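Putative hydrolase YdeN (Bacillus subtilis, PDB 1UXO) is a putative serine hydrolase of the alpha/beta-hydrolase class, probably an esterase-like enzyme whose natural substrate is not established. Local coordinates at residues E65-C76 with A90-F101; R131-V142 with A156-F167. The protein carries 2 engineered substitutions. All coordinates share one frame; numbering follows the deposited sequence. Where two conformers were deposited one is given.

Overall arrangement
Contacts 1 and 2 lie in one parallel six-stranded sheet. Contact 1 (65-76 with 90-101) pairs strand 67-72 with strand 92-98, near the centre of the chain. Contact 2 (131-142 with 156-167) pairs strand 128-136 with strand 157-161, at one margin of the sheet. They follow in series along the chain, and their centres are about 14 Å apart. Strands 92-98 and 128-136 are neighbours, so the two contacts join directly. Each pairs the two strands of a beta-alpha-beta unit, whose crossover runs through helix 75-84 or helix 144-153. The loops after the C-terminal strand ends bring S73 of contact 1 beside H166 of contact 2. With D139 they form the predicted charge relay system.

Contact 1 (E65-C76 with A90-F101); sequences ENTYLVAHSLGC and AALGGIILVSGF. Engineered in segment 90-101: A90 (natural residue Lys), A91 (natural residue Gln).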
loop_
_atom_site.group_PDB
_atom_site.type_symbol
_atom_site.label_atom_id
_atom_site.label_comp_id
_atom_site.label_asym_id
_atom_site.label_seq_id
_atom_site.Cartn_x
_atom_site.Cartn_y
_atom_site.Cartn_z
ATOM N N GLU A 65 5.836 6.216 -15.008
ATOM C CA GLU A 65 6.269 7.322 -14.161
ATOM C C GLU A 65 5.103 8.118 -13.592
ATOM O O GLU A 65 5.276 8.883 -12.669
ATOM C CB GLU A 65 7.186 8.259 -14.976
ATOM C CG GLU A 65 6.662 8.555 -16.375
ATOM C CD GLU A 65 6.807 7.375 -17.365
ATOM O OE1 GLU A 65 7.692 6.509 -17.188
ATOM O OE2 GLU A 65 5.996 7.272 -18.313
ATOM N N ASN A 66 3.928 7.988 -14.187
ATOM C CA ASN A 66 2.728 8.614 -13.608
ATOM C C ASN A 66 1.732 7.607 -13.001
ATOM O O ASN A 66 0.533 7.909 -12.857
ATOM C CB ASN A 66 2.065 9.550 -14.632
ATOM C CG ASN A 66 3.023 10.687 -15.094
ATOM O OD1 ASN A 66 3.403 10.754 -16.282
ATOM N ND2 ASN A 66 3.442 11.524 -14.164
ATOM N N THR A 67 2.260 6.464 -12.571
ATOM C CA THR A 67 1.481 5.458 -11.824
ATOM C C THR A 67 1.789 5.547 -10.362
ATOM O O THR A 67 2.971 5.661 -9.971
ATOM C CB THR A 67 1.783 4.077 -12.359
ATOM O OG1 THR A 67 1.572 4.068 -13.779
ATOM C CG2 THR A 67 0.820 2.982 -11.815
ATOM N N TYR A 68 0.738 5.385 -9.541
ATOM C CA TYR A 68 0.864 5.452 -8.091
ATOM C C TYR A 68 0.165 4.287 -7.450
ATOM O O TYR A 68 -0.935 3.895 -7.871
ATOM C CB TYR A 68 0.244 6.733 -7.542
ATOM C CG TYR A 68 0.900 7.977 -8.075
ATOM C CD1 TYR A 68 1.847 8.676 -7.332
ATOM C CD2 TYR A 68 0.592 8.441 -9.334
ATOM C CE1 TYR A 68 2.478 9.804 -7.863
ATOM C CE2 TYR A 68 1.228 9.561 -9.868
ATOM C CZ TYR A 68 2.159 10.228 -9.124
ATOM O OH TYR A 68 2.755 11.334 -9.656
ATOM N N LEU A 69 0.798 3.695 -6.459
ATOM C CA LEU A 69 0.241 2.545 -5.774
ATOM C C LEU A 69 -0.055 2.902 -4.312
ATOM O O LEU A 69 0.841 3.340 -3.571
ATOM C CB LEU A 69 1.228 1.353 -5.824
ATOM C CG LEU A 69 1.902 1.001 -7.163
ATOM C CD1 LEU A 69 2.937 -0.119 -7.021
ATOM C CD2 LEU A 69 0.783 0.593 -8.159
ATOM N N VAL A 70 -1.287 2.681 -3.901
ATOM C CA VAL A 70 -1.737 2.894 -2.540
ATOM C C VAL A 70 -2.135 1.522 -2.019
ATOM O O VAL A 70 -3.000 0.869 -2.584
ATOM C CB VAL A 70 -2.945 3.840 -2.491
ATOM C CG1 VAL A 70 -3.515 3.970 -1.035
ATOM C CG2 VAL A 70 -2.554 5.183 -3.083
ATOM N N ALA A 71 -1.535 1.107 -0.931
ATOM C CA ALA A 71 -1.796 -0.223 -0.383
ATOM C C ALA A 71 -2.151 -0.139 1.077
ATOM O O ALA A 71 -1.712 0.801 1.763
ATOM C CB ALA A 71 -0.557 -1.084 -0.577
ATOM N N HIS A 72 -2.929 -1.138 1.541
ATOM C CA HIS A 72 -3.304 -1.244 2.909
ATOM C C HIS A 72 -2.872 -2.585 3.498
ATOM O O HIS A 72 -3.076 -3.657 2.894
ATOM C CB HIS A 72 -4.826 -1.073 3.083
ATOM C CG HIS A 72 -5.278 -1.088 4.528
ATOM N ND1 HIS A 72 -6.346 -1.855 4.952
ATOM C CD2 HIS A 72 -4.852 -0.399 5.623
ATOM C CE1 HIS A 72 -6.529 -1.665 6.253
ATOM N NE2 HIS A 72 -5.650 -0.784 6.686
ATOM N N SER A 73 -2.190 -2.483 4.624
ATOM C CA SER A 73 -1.822 -3.620 5.457
ATOM C C SER A 73 -1.040 -4.678 4.648
ATOM O O SER A 73 0.036 -4.350 4.078
ATOM C CB SER A 73 -3.087 -4.121 6.185
ATOM O OG SER A 73 -2.727 -4.972 7.275
ATOM N N LEU A 74 -1.590 -5.889 4.505
ATOM C CA LEU A 74 -0.896 -6.971 3.735
ATOM C C LEU A 74 -0.567 -6.613 2.301
ATOM O O LEU A 74 0.428 -7.101 1.738
ATOM C CB LEU A 74 -1.676 -8.279 3.778
ATOM C CG LEU A 74 -0.959 -9.535 3.312
ATOM C CD1 LEU A 74 0.246 -9.935 4.241
ATOM C CD2 LEU A 74 -1.971 -10.710 3.139
ATOM N N GLY A 75 -1.327 -5.707 1.696
ATOM C CA GLY A 75 -0.986 -5.261 0.349
ATOM C C GLY A 75 0.360 -4.582 0.259
ATOM O O GLY A 75 0.968 -4.530 -0.808
ATOM N N CYS A 76 0.774 -3.986 1.368
ATOM C CA CYS A 76 2.083 -3.327 1.464
ATOM C C CYS A 76 3.275 -4.256 1.181
ATOM O O CYS A 76 4.019 -3.974 0.219
ATOM C CB CYS A 76 2.202 -2.522 2.758
ATOM S SG CYS A 76 0.911 -1.265 2.947
ATOM N N ALA A 90 11.969 3.518 -15.609
ATOM C CA ALA A 90 12.063 4.619 -14.668
ATOM C C ALA A 90 11.126 4.341 -13.462
ATOM O O ALA A 90 10.225 3.513 -13.529
ATOM C CB ALA A 90 11.677 5.918 -15.336
ATOM N N ALA A 91 11.350 5.099 -12.406
ATOM C CA ALA A 91 10.618 4.938 -11.141
ATOM C C ALA A 91 9.135 5.193 -11.407
ATOM O O ALA A 91 8.770 6.028 -12.233
ATOM C CB ALA A 91 11.183 5.910 -10.091
ATOM N N LEU A 92 8.277 4.425 -10.746
ATOM C CA LEU A 92 6.884 4.808 -10.604
ATOM C C LEU A 92 6.712 6.150 -9.917
ATOM O O LEU A 92 7.605 6.653 -9.240
ATOM C CB LEU A 92 6.149 3.706 -9.795
ATOM C CG LEU A 92 6.187 2.294 -10.359
ATOM C CD1 LEU A 92 5.199 1.441 -9.659
ATOM C CD2 LEU A 92 5.997 2.225 -11.884
ATOM N N GLY A 93 5.549 6.767 -10.116
ATOM C CA GLY A 93 5.245 8.034 -9.507
ATOM C C GLY A 93 5.366 7.994 -7.990
ATOM O O GLY A 93 5.926 8.893 -7.392
ATOM N N GLY A 94 4.850 6.926 -7.372
ATOM C CA GLY A 94 4.955 6.810 -5.937
ATOM C C GLY A 94 4.153 5.703 -5.346
ATOM O O GLY A 94 3.349 5.045 -6.032
ATOM N N ILE A 95 4.403 5.491 -4.058
ATOM C CA ILE A 95 3.708 4.488 -3.244
ATOM C C ILE A 95 3.329 5.084 -1.892
ATOM O O ILE A 95 4.050 5.934 -1.300
ATOM C CB ILE A 95 4.568 3.213 -3.026
ATOM C CG1 ILE A 95 5.853 3.502 -2.256
ATOM C CG2 ILE A 95 4.856 2.467 -4.313
ATOM C CD1 ILE A 95 6.696 2.230 -2.010
ATOM N N ILE A 96 2.152 4.701 -1.426
ATOM C CA ILE A 96 1.711 5.038 -0.108
ATOM C C ILE A 96 1.306 3.745 0.578
ATOM O O ILE A 96 0.465 2.999 0.063
ATOM C CB ILE A 96 0.551 6.002 -0.151
ATOM C CG1 ILE A 96 0.941 7.318 -0.821
ATOM C CG2 ILE A 96 0.096 6.330 1.235
ATOM C CD1 ILE A 96 -0.245 8.306 -0.976
ATOM N N LEU A 97 1.922 3.484 1.707
ATOM C CA LEU A 97 1.741 2.226 2.428
ATOM C C LEU A 97 0.998 2.503 3.701
ATOM O O LEU A 97 1.592 2.928 4.696
ATOM C CB LEU A 97 3.080 1.558 2.691
ATOM C CG LEU A 97 3.999 1.481 1.470
ATOM C CD1 LEU A 97 5.368 0.890 1.821
ATOM C CD2 LEU A 97 3.356 0.648 0.389
ATOM N N VAL A 98 -0.316 2.253 3.671
ATOM C CA VAL A 98 -1.160 2.428 4.855
ATOM C C VAL A 98 -1.085 1.212 5.763
ATOM O O VAL A 98 -1.410 0.105 5.345
ATOM C CB VAL A 98 -2.601 2.768 4.488
ATOM C CG1 VAL A 98 -3.351 3.200 5.706
ATOM C CG2 VAL A 98 -2.602 3.899 3.455
ATOM N N SER A 99 -0.596 1.429 6.978
ATOM C CA SER A 99 -0.309 0.363 7.943
ATOM C C SER A 99 0.680 -0.627 7.394
ATOM O O SER A 99 0.525 -1.842 7.603
ATOM C CB SER A 99 -1.578 -0.315 8.351
ATOM O OG SER A 99 -2.520 0.625 8.744
ATOM N N GLY A 100 1.681 -0.113 6.669
ATOM C CA GLY A 100 2.684 -0.964 6.050
ATOM C C GLY A 100 3.607 -1.646 7.056
ATOM O O GLY A 100 3.914 -1.111 8.157
ATOM N N PHE A 101 4.096 -2.807 6.669
ATOM C CA PHE A 101 5.005 -3.552 7.496
ATOM C C PHE A 101 5.835 -4.469 6.562
ATOM O O PHE A 101 5.409 -4.750 5.426
ATOM C CB PHE A 101 4.266 -4.378 8.570
ATOM C CG PHE A 101 3.295 -5.380 8.004
ATOM C CD1 PHE A 101 3.636 -6.724 7.893
ATOM C CD2 PHE A 101 2.039 -4.960 7.566
ATOM C CE1 PHE A 101 2.739 -7.642 7.359
ATOM C CE2 PHE A 101 1.124 -5.875 7.028
ATOM C CZ PHE A 101 1.471 -7.216 6.908
HETATM O O HOH W 1 5.458 11.597 -9.361
#
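Y68 turns CG anti to its carbonyl carbon (chi1 -61°), which lays the ring over G93. The G93 CA sits over one face of the Y68 ring, 4.0 Å from the centroid, a CH-pi contact. A side chain at G93 would run into this ring and T67 O. The Y68 hydroxyl hydrogen-bonds to a water, which also donates a weak bond to G93 O. C76 likewise swings SG anti to its carbonyl carbon (chi1 -57°). C76 SG is 3.6 Å from L97 CB and about as close to G100 CA. Between these ends the strands run parallel, 8° apart. The ladder has five good bonds, from L69 N to G94 O through to S73 N to V98 O. The bond from S73 N to V98 O is 2.8 Å and almost straight. L69 CD1 meets L92 CD1 at 3.8 Å; L69, A71 and L97 lie on the face that helix 75-84 covers. V70 and I96 pack on the other face, against helix 177-188. Past the strand, F101 CE2 comes within 3.4 Å of S73 C. S73 has positive phi in a type II' turn between strand 67-72 and helix 75-84. This strand-turn-helix is the nucleophile elbow of alpha/beta hydrolases, and S73 is the predicted nucleophile.

Contact 2 (R131-V142 with A156-F167); sequences RAVIASKDDQIV and AALYEVQHGGHF
A156 starts the pairing, its CB 3.9 Å from R131 CB. From A157 N to R131 O through K137 N to V161 O, six backbone bonds tie the parallel strands. L158 brings CD1 against V133 CG1 at 3.8 Å. Y159, on the other face, sets the edge of its ring against A132 CB. The E160 carboxylate oxygen OE2 lies along the aliphatic part of K137. After V161 the chain leaves the strand. H163 ND1 donates to D138 OD2 at 3.1 Å, from above the carboxylate plane. G164 N and G165 N give weak bonds to D138 OD1. A CB on G164 would clash with S136 CB. G165 O accepts from S136 OG at 2.8 Å. H166 has CG anti to the backbone N (chi1 -177°), which turns ND1 to D139. H166 ND1 donates to the syn lone pair of D139 OD2 at 2.7 Å, with ring and carboxylate planes 61° apart. I141 CB sits over the centre of one H166 ring face, 4.1 Å from its centroid. D139 OD1 accepts I141 N in an Asx turn and V142 N as well, an Asx motif, which holds the carboxylate in place. With an alanine here in place of D139, H166 ND1 would probably lose its acceptor, and I141 N and V142 N the oxygen they share. F167 packs CZ on I134 CG2 at 4.1 Å. These are the acid and histidine of the predicted Ser-His-Asp triad of an alpha/beta hydrolase, with S73 supplying the serine.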
loop_
_atom_site.group_PDB
_atom_site.type_symbol
_atom_site.label_atom_id
_atom_site.label_comp_id
_atom_site.label_asym_id
_atom_site.label_seq_id
_atom_site.Cartn_x
_atom_site.Cartn_y
_atom_site.Cartn_z
ATOM N N ARG A 131 7.519 8.421 -1.721
ATOM C CA ARG A 131 7.189 7.297 -0.811
ATOM C C ARG A 131 6.697 7.800 0.546
ATOM O O ARG A 131 7.316 8.686 1.128
ATOM C CB ARG A 131 8.397 6.392 -0.631
ATOM C CG ARG A 131 9.115 5.971 -1.917
ATOM C CD ARG A 131 10.479 5.235 -1.709
ATOM N NE ARG A 131 11.423 6.156 -1.070
ATOM C CZ ARG A 131 12.085 7.142 -1.688
ATOM N NH1 ARG A 131 11.931 7.354 -3.003
ATOM N NH2 ARG A 131 12.904 7.924 -0.979
ATOM N N ALA A 132 5.619 7.192 1.032
ATOM C CA ALA A 132 5.046 7.505 2.330
ATOM C C ALA A 132 4.439 6.283 2.971
ATOM O O ALA A 132 3.999 5.340 2.271
ATOM C CB ALA A 132 3.982 8.595 2.210
ATOM N N VAL A 133 4.511 6.295 4.291
ATOM C CA VAL A 133 3.845 5.336 5.191
ATOM C C VAL A 133 2.884 6.107 6.123
ATOM O O VAL A 133 3.245 7.132 6.753
ATOM C CB VAL A 133 4.849 4.578 6.025
ATOM C CG1 VAL A 133 4.150 3.646 7.020
ATOM C CG2 VAL A 133 5.799 3.814 5.147
ATOM N N ILE A 134 1.633 5.665 6.171
ATOM C CA ILE A 134 0.634 6.258 7.067
ATOM C C ILE A 134 0.292 5.194 8.077
ATOM O O ILE A 134 -0.046 4.063 7.699
ATOM C CB ILE A 134 -0.610 6.625 6.274
ATOM C CG1 ILE A 134 -0.201 7.619 5.167
ATOM C CG2 ILE A 134 -1.690 7.136 7.209
ATOM C CD1 ILE A 134 -1.294 8.101 4.258
ATOM N N ALA A 135 0.395 5.516 9.344
ATOM C CA ALA A 135 0.251 4.495 10.382
ATOM C C ALA A 135 -0.408 5.022 11.597
ATOM O O ALA A 135 -0.215 6.184 11.980
ATOM C CB ALA A 135 1.632 3.891 10.748
ATOM N N SER A 136 -1.142 4.145 12.259
ATOM C CA SER A 136 -1.892 4.496 13.473
ATOM C C SER A 136 -1.153 4.123 14.726
ATOM O O SER A 136 -0.768 2.974 14.897
ATOM C CB SER A 136 -3.261 3.794 13.458
ATOM O OG SER A 136 -3.894 3.784 14.754
ATOM N N LYS A 137 -1.004 5.076 15.651
ATOM C CA LYS A 137 -0.304 4.808 16.897
ATOM C C LYS A 137 -0.914 3.710 17.723
ATOM O O LYS A 137 -0.158 2.998 18.394
ATOM C CB LYS A 137 -0.148 6.073 17.767
ATOM C CG LYS A 137 0.763 5.934 18.969
ATOM C CD LYS A 137 2.142 5.481 18.537
ATOM C CE LYS A 137 3.297 5.760 19.485
ATOM N NZ LYS A 137 3.180 5.008 20.719
ATOM N N ASP A 138 -2.233 3.540 17.663
ATOM C CA ASP A 138 -2.927 2.543 18.465
ATOM C C ASP A 138 -3.384 1.294 17.735
ATOM O O ASP A 138 -4.203 0.509 18.241
ATOM C CB ASP A 138 -4.052 3.206 19.297
ATOM C CG ASP A 138 -5.213 3.727 18.447
ATOM O OD1 ASP A 138 -5.134 3.614 17.193
ATOM O OD2 ASP A 138 -6.246 4.301 18.978
ATOM N N ASP A 139 -2.780 1.074 16.573
ATOM C CA ASP A 139 -2.982 -0.139 15.791
ATOM C C ASP A 139 -2.524 -1.399 16.572
ATOM O O ASP A 139 -1.379 -1.510 17.021
ATOM C CB ASP A 139 -2.189 -0.015 14.488
ATOM C CG ASP A 139 -2.666 -0.983 13.381
ATOM O OD1 ASP A 139 -3.100 -2.140 13.688
ATOM O OD2 ASP A 139 -2.647 -0.642 12.182
ATOM N N GLN A 140 -3.460 -2.299 16.799
ATOM C CA GLN A 140 -3.180 -3.528 17.488
ATOM C C GLN A 140 -2.934 -4.716 16.534
ATOM O O GLN A 140 -2.714 -5.851 17.005
ATOM C CB GLN A 140 -4.374 -3.837 18.416
ATOM C CG GLN A 140 -4.689 -2.725 19.484
ATOM C CD GLN A 140 -3.535 -2.509 20.376
ATOM O OE1 GLN A 140 -3.007 -3.487 20.955
ATOM N NE2 GLN A 140 -3.029 -1.261 20.430
ATOM N N ILE A 141 -2.967 -4.486 15.227
ATOM C CA ILE A 141 -2.694 -5.552 14.234
ATOM C C ILE A 141 -1.303 -5.385 13.656
ATOM O O ILE A 141 -0.478 -6.300 13.699
ATOM C CB ILE A 141 -3.759 -5.586 13.132
ATOM C CG1 ILE A 141 -5.139 -5.922 13.735
ATOM C CG2 ILE A 141 -3.324 -6.632 12.082
ATOM C CD1 ILE A 141 -6.326 -5.725 12.789
ATOM N N VAL A 142 -1.042 -4.190 13.115
ATOM C CA VAL A 142 0.294 -3.770 12.691
ATOM C C VAL A 142 0.851 -2.740 13.691
ATOM O O VAL A 142 0.484 -1.574 13.654
ATOM C CB VAL A 142 0.290 -3.149 11.289
ATOM C CG1 VAL A 142 1.716 -2.824 10.879
ATOM C CG2 VAL A 142 -0.268 -4.147 10.258
ATOM N N ALA A 156 10.915 6.724 3.503
ATOM C CA ALA A 156 9.559 7.212 3.266
ATOM C C ALA A 156 9.137 8.210 4.351
ATOM O O ALA A 156 9.474 8.042 5.490
ATOM C CB ALA A 156 8.591 6.067 3.251
ATOM N N ALA A 157 8.356 9.215 3.974
ATOM C CA ALA A 157 7.701 10.141 4.899
ATOM C C ALA A 157 6.695 9.358 5.716
ATOM O O ALA A 157 5.891 8.603 5.152
ATOM C CB ALA A 157 6.961 11.213 4.127
ATOM N N LEU A 158 6.760 9.508 7.031
ATOM C CA LEU A 158 5.836 8.797 7.948
ATOM C C LEU A 158 4.815 9.795 8.456
ATOM O O LEU A 158 5.167 10.871 8.979
ATOM C CB LEU A 158 6.593 8.218 9.105
ATOM C CG LEU A 158 5.755 7.498 10.177
ATOM C CD1 LEU A 158 5.227 6.172 9.654
ATOM C CD2 LEU A 158 6.578 7.271 11.397
ATOM N N TYR A 159 3.564 9.435 8.321
ATOM C CA TYR A 159 2.422 10.174 8.894
ATOM C C TYR A 159 1.706 9.332 9.947
ATOM O O TYR A 159 1.166 8.258 9.652
ATOM C CB TYR A 159 1.472 10.514 7.756
ATOM C CG TYR A 159 2.062 11.407 6.728
ATOM C CD1 TYR A 159 2.025 12.792 6.877
ATOM C CD2 TYR A 159 2.670 10.895 5.618
ATOM C CE1 TYR A 159 2.581 13.628 5.930
ATOM C CE2 TYR A 159 3.252 11.747 4.641
ATOM C CZ TYR A 159 3.194 13.109 4.826
ATOM O OH TYR A 159 3.723 13.933 3.875
ATOM N N GLU A 160 1.804 9.766 11.200
ATOM C CA GLU A 160 1.248 9.118 12.343
ATOM C C GLU A 160 -0.150 9.651 12.563
ATOM O O GLU A 160 -0.362 10.880 12.536
ATOM C CB GLU A 160 2.085 9.424 13.584
ATOM C CG GLU A 160 1.492 8.862 14.878
ATOM C CD GLU A 160 2.362 9.146 16.085
ATOM O OE1 GLU A 160 3.542 9.478 15.926
ATOM O OE2 GLU A 160 1.824 8.988 17.208
ATOM N N VAL A 161 -1.098 8.753 12.801
ATOM C CA VAL A 161 -2.444 9.150 13.185
ATOM C C VAL A 161 -2.584 8.587 14.592
ATOM O O VAL A 161 -2.472 7.367 14.803
ATOM C CB VAL A 161 -3.505 8.559 12.268
ATOM C CG1 VAL A 161 -4.907 8.948 12.770
ATOM C CG2 VAL A 161 -3.265 8.992 10.802
ATOM N N GLN A 162 -2.793 9.464 15.578
ATOM C CA GLN A 162 -2.735 9.026 16.969
ATOM C C GLN A 162 -3.785 7.979 17.304
ATOM O O GLN A 162 -3.506 6.994 18.014
ATOM C CB GLN A 162 -2.832 10.248 17.908
ATOM C CG GLN A 162 -2.490 9.913 19.326
ATOM C CD GLN A 162 -2.422 11.156 20.180
ATOM O OE1 GLN A 162 -3.149 12.129 19.907
ATOM N NE2 GLN A 162 -1.529 11.145 21.174
ATOM N N HIS A 163 -4.994 8.181 16.820
ATOM C CA HIS A 163 -6.084 7.257 17.056
ATOM C C HIS A 163 -6.688 6.826 15.719
ATOM O O HIS A 163 -7.716 7.326 15.293
ATOM C CB HIS A 163 -7.162 7.855 18.015
ATOM C CG HIS A 163 -6.630 8.142 19.383
ATOM N ND1 HIS A 163 -6.116 7.152 20.204
ATOM C CD2 HIS A 163 -6.467 9.306 20.047
ATOM C CE1 HIS A 163 -5.653 7.702 21.314
ATOM N NE2 HIS A 163 -5.840 9.006 21.236
ATOM N N GLY A 164 -6.039 5.883 15.061
ATOM C CA GLY A 164 -6.492 5.426 13.765
ATOM C C GLY A 164 -6.965 3.989 13.705
ATOM O O GLY A 164 -7.273 3.516 12.632
ATOM N N GLY A 165 -7.012 3.285 14.839
ATOM C CA GLY A 165 -7.214 1.843 14.855
ATOM C C GLY A 165 -6.266 1.164 13.855
ATOM O O GLY A 165 -5.058 1.377 13.907
ATOM N N HIS A 166 -6.818 0.341 12.964
ATOM C CA HIS A 166 -6.104 -0.210 11.779
ATOM C C HIS A 166 -6.716 0.330 10.425
ATOM O O HIS A 166 -6.600 -0.304 9.339
ATOM C CB HIS A 166 -6.089 -1.748 11.918
ATOM C CG HIS A 166 -5.346 -2.496 10.845
ATOM N ND1 HIS A 166 -4.051 -2.224 10.499
ATOM C CD2 HIS A 166 -5.712 -3.584 10.107
ATOM C CE1 HIS A 166 -3.667 -3.067 9.541
ATOM N NE2 HIS A 166 -4.672 -3.884 9.264
ATOM N N PHE A 167 -7.372 1.501 10.495
ATOM C CA PHE A 167 -8.035 2.150 9.365
ATOM C C PHE A 167 -9.084 1.247 8.663
ATOM O O PHE A 167 -9.141 1.133 7.425
ATOM C CB PHE A 167 -7.011 2.698 8.367
ATOM C CG PHE A 167 -5.974 3.636 8.968
ATOM C CD1 PHE A 167 -6.305 4.922 9.344
ATOM C CD2 PHE A 167 -4.666 3.223 9.127
ATOM C CE1 PHE A 167 -5.321 5.784 9.887
ATOM C CE2 PHE A 167 -3.693 4.057 9.670
ATOM C CZ PHE A 167 -4.016 5.333 10.045
#